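Local coordinates for protein putative isomerase (Sinorhizobium meliloti, PDB 2PPG) that is a putative isomerase of the mandelate racemase / muconate lactonizing enzyme family, within the enolase superfamily, built from an N-terminal domain and a TIM-barrel-like domain, at residues Gly37-Lys42 and Thr46-Phe51. Residues are numbered along the deposited sequence; the frame is centred on the assembly and turned at random.
Sequences GYLVRK and TVYPTF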
ATOM      1  N   GLY A  37       2.787  12.934 -49.196  1.00 44.72           N
ATOM      2  CA  GLY A  37       3.708  11.822 -48.964  1.00 41.40           C
ATOM      3  C   GLY A  37       3.606  11.240 -47.560  1.00 41.42           C
ATOM      4  O   GLY A  37       4.603  10.766 -46.992  1.00 40.97           O
ATOM      5  N   TYR A  38       2.397  11.278 -46.998  1.00 38.08           N
ATOM      6  CA  TYR A  38       2.147  10.778 -45.657  1.00 33.83           C
ATOM      7  C   TYR A  38       1.295   9.524 -45.721  1.00 33.45           C
ATOM      8  O   TYR A  38       0.153   9.583 -46.142  1.00 36.44           O
ATOM      9  CB  TYR A  38       1.431  11.834 -44.809  1.00 31.74           C
ATOM     10  CG  TYR A  38       2.304  12.964 -44.268  1.00 31.47           C
ATOM     11  CD1 TYR A  38       3.534  12.705 -43.645  1.00 31.24           C
ATOM     12  CD2 TYR A  38       1.876  14.291 -44.342  1.00 30.61           C
ATOM     13  CE1 TYR A  38       4.321  13.747 -43.138  1.00 29.40           C
ATOM     14  CE2 TYR A  38       2.654  15.332 -43.840  1.00 29.82           C
ATOM     15  CZ  TYR A  38       3.868  15.058 -43.241  1.00 30.17           C
ATOM     16  OH  TYR A  38       4.619  16.102 -42.740  1.00 32.36           O
ATOM     17  N   LEU A  39       1.854   8.391 -45.313  1.00 34.26           N
ATOM     18  CA  LEU A  39       1.068   7.173 -45.158  1.00 38.68           C
ATOM     19  C   LEU A  39       0.703   6.927 -43.683  1.00 40.60           C
ATOM     20  O   LEU A  39       1.290   7.530 -42.779  1.00 41.93           O
ATOM     21  CB  LEU A  39       1.812   5.962 -45.745  1.00 39.21           C
ATOM     22  CG  LEU A  39       3.118   5.472 -45.104  1.00 40.82           C
ATOM     23  CD1 LEU A  39       2.873   4.586 -43.878  1.00 39.17           C
ATOM     24  CD2 LEU A  39       3.964   4.720 -46.123  1.00 40.81           C
ATOM     25  N   VAL A  40      -0.262   6.038 -43.455  1.00 39.25           N
ATOM     26  CA  VAL A  40      -0.640   5.621 -42.108  1.00 36.59           C
ATOM     27  C   VAL A  40      -0.459   4.117 -42.004  1.00 39.21           C
ATOM     28  O   VAL A  40      -0.933   3.364 -42.845  1.00 41.39           O
ATOM     29  CB  VAL A  40      -2.098   6.035 -41.771  1.00 34.15           C
ATOM     30  CG1 VAL A  40      -2.529   5.509 -40.420  1.00 28.12           C
ATOM     31  CG2 VAL A  40      -2.221   7.530 -41.799  1.00 30.35           C
ATOM     32  N   ARG A  41       0.249   3.686 -40.976  1.00 43.31           N
ATOM     33  CA  ARG A  41       0.544   2.274 -40.782  1.00 49.14           C
ATOM     34  C   ARG A  41      -0.500   1.624 -39.873  1.00 48.85           C
ATOM     35  O   ARG A  41      -0.687   2.033 -38.732  1.00 50.67           O
ATOM     36  CB  ARG A  41       1.938   2.134 -40.182  1.00 53.00           C
ATOM     37  CG  ARG A  41       2.555   0.772 -40.326  1.00 56.96           C
ATOM     38  CD  ARG A  41       3.979   0.903 -40.845  1.00 60.82           C
ATOM     39  NE  ARG A  41       4.069   0.713 -42.293  1.00 61.40           N
ATOM     40  CZ  ARG A  41       5.076   1.149 -43.043  1.00 61.75           C
ATOM     41  NH1 ARG A  41       6.069   1.835 -42.494  1.00 62.81           N
ATOM     42  NH2 ARG A  41       5.080   0.917 -44.348  1.00 62.12           N
ATOM     43  N   LYS A  42      -1.170   0.606 -40.391  1.00 49.72           N
ATOM     44  CA  LYS A  42      -2.299  -0.017 -39.707  1.00 50.45           C
ATOM     45  C   LYS A  42      -1.924  -0.620 -38.343  1.00 48.86           C
ATOM     46  O   LYS A  42      -2.628  -0.415 -37.353  1.00 47.79           O
ATOM     47  CB  LYS A  42      -2.944  -1.068 -40.626  1.00 52.97           C
ATOM     48  CG  LYS A  42      -4.200  -1.737 -40.077  1.00 58.90           C
ATOM     49  CD  LYS A  42      -5.495  -1.098 -40.593  1.00 60.68           C
ATOM     50  CE  LYS A  42      -6.711  -1.844 -40.042  1.00 60.18           C
ATOM     51  NZ  LYS A  42      -7.969  -1.509 -40.770  1.00 62.79           N
ATOM     52  N   THR A  46      -0.055   4.805 -36.789  1.00 36.95           N
ATOM     53  CA  THR A  46       0.900   5.916 -36.772  1.00 35.03           C
ATOM     54  C   THR A  46       1.237   6.438 -38.173  1.00 31.91           C
ATOM     55  O   THR A  46       1.382   5.656 -39.110  1.00 29.34           O
ATOM     56  CB  THR A  46       2.186   5.495 -36.068  1.00 37.55           C
ATOM     57  OG1 THR A  46       1.862   4.964 -34.774  1.00 43.08           O
ATOM     58  CG2 THR A  46       3.122   6.678 -35.900  1.00 40.06           C
ATOM     59  N   VAL A  47       1.342   7.761 -38.300  1.00 26.16           N
ATOM     60  CA  VAL A  47       1.643   8.423 -39.565  1.00 26.45           C
ATOM     61  C   VAL A  47       3.157   8.449 -39.845  1.00 32.54           C
ATOM     62  O   VAL A  47       3.964   8.773 -38.959  1.00 32.26           O
ATOM     63  CB  VAL A  47       1.064   9.895 -39.597  1.00 27.10           C
ATOM     64  CG1 VAL A  47       1.832  10.836 -38.667  1.00 15.75           C
ATOM     65  CG2 VAL A  47       1.033  10.465 -41.020  1.00 22.44           C
ATOM     66  N   TYR A  48       3.522   8.108 -41.082  1.00 36.91           N
ATOM     67  CA  TYR A  48       4.916   8.104 -41.550  1.00 37.27           C
ATOM     68  C   TYR A  48       5.072   8.909 -42.839  1.00 38.36           C
ATOM     69  O   TYR A  48       4.149   8.956 -43.656  1.00 37.72           O
ATOM     70  CB  TYR A  48       5.393   6.667 -41.799  1.00 36.42           C
ATOM     71  CG  TYR A  48       5.518   5.835 -40.545  1.00 35.33           C
ATOM     72  CD1 TYR A  48       6.698   5.812 -39.825  1.00 33.59           C
ATOM     73  CD2 TYR A  48       4.448   5.076 -40.079  1.00 35.72           C
ATOM     74  CE1 TYR A  48       6.820   5.067 -38.679  1.00 35.99           C
ATOM     75  CE2 TYR A  48       4.559   4.321 -38.936  1.00 34.89           C
ATOM     76  CZ  TYR A  48       5.747   4.327 -38.235  1.00 37.08           C
ATOM     77  OH  TYR A  48       5.871   3.584 -37.086  1.00 37.37           O
ATOM     78  N   PRO A  49       6.234   9.568 -43.019  1.00 39.91           N
ATOM     79  CA  PRO A  49       6.600  10.101 -44.335  1.00 39.96           C
ATOM     80  C   PRO A  49       7.316   9.031 -45.184  1.00 41.65           C
ATOM     81  O   PRO A  49       7.875   8.078 -44.634  1.00 40.28           O
ATOM     82  CB  PRO A  49       7.550  11.244 -43.986  1.00 32.10           C
ATOM     83  CG  PRO A  49       8.170  10.839 -42.715  1.00 31.58           C
ATOM     84  CD  PRO A  49       7.257   9.876 -42.005  1.00 35.67           C
ATOM     85  N   THR A  50       7.278   9.172 -46.506  1.00 43.06           N
ATOM     86  CA  THR A  50       7.962   8.222 -47.393  1.00 42.53           C
ATOM     87  C   THR A  50       9.429   8.601 -47.543  1.00 42.64           C
ATOM     88  O   THR A  50      10.271   7.768 -47.856  1.00 48.63           O
ATOM     89  CB  THR A  50       7.296   8.142 -48.782  1.00 43.32           C
ATOM     90  OG1 THR A  50       6.869   9.449 -49.194  1.00 43.89           O
ATOM     91  CG2 THR A  50       6.080   7.225 -48.733  1.00 44.34           C
ATOM     92  N   PHE A  51       9.725   9.865 -47.285  1.00 39.38           N
ATOM     93  CA  PHE A  51      11.076  10.404 -47.359  1.00 39.94           C
ATOM     94  C   PHE A  51      11.663  10.558 -45.950  1.00 41.21           C
ATOM     95  O   PHE A  51      10.926  10.565 -44.966  1.00 42.18           O
ATOM     96  CB  PHE A  51      10.992  11.774 -48.011  1.00 36.41           C
ATOM     97  CG  PHE A  51       9.955  12.662 -47.383  1.00 36.26           C
ATOM     98  CD1 PHE A  51      10.299  13.535 -46.362  1.00 35.00           C
ATOM     99  CD2 PHE A  51       8.620  12.589 -47.782  1.00 37.32           C
ATOM    100  CE1 PHE A  51       9.347  14.340 -45.768  1.00 33.84           C
ATOM    101  CE2 PHE A  51       7.663  13.399 -47.200  1.00 36.74           C
ATOM    102  CZ  PHE A  51       8.032  14.277 -46.188  1.00 36.05           C
TER
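R41 and Y48 cross at about a right angle on one face of a two-stranded antiparallel hairpin, strands 38-41 and 46-49. R41 CB lies 3.6 Å from Y48 CE2, and R41 CD lies 4.0 Å from the same atom. R41 CG is anti to the backbone N (chi1 -161°), and the chain then bends at chi2 and chi3. This brings NH1 over one face of the Y48 ring. The guanidinium and ring planes are 43° apart, and the cation-pi attraction is long and at most weak. L39 packs against both. Its CD1 is 3.9 Å from Y48 CB and also lies over one face of the guanidinium. L39 CD2 meets T50 CG2.

The other face carries Y38, V40, V47 and P49. Y38 CB touches V47 CG2 at 4.0 Å, and CE1 reaches P49 CB. The Y38 ring presents its edge to Y48 O, which lies near the ring plane.

The backbone fixes this register. L39 and Y48 form a hydrogen-bonded pair, with L39 N to Y48 O and Y48 N to L39 O both 2.9 Å. R41 N bonds to T46 O almost straight, at 176°. Beyond the strand, T50 N bonds to G37 O at 3.2 Å.

The polar ends find partners beyond the two strands. Y23 O takes R41 NH1, and N44 ND2, in the hairpin turn, pairs with Y48 OH. Y38 OH bonds to D86 of the second subunit. R114 of that subunit hydrogen-bonds through NH2 to V47 O and makes a cation-pi contact with the Y48 ring. The buried polar ends are thus satisfied outside the strand pair, and the Y38 and V47 bonds tie the hairpin to the second subunit.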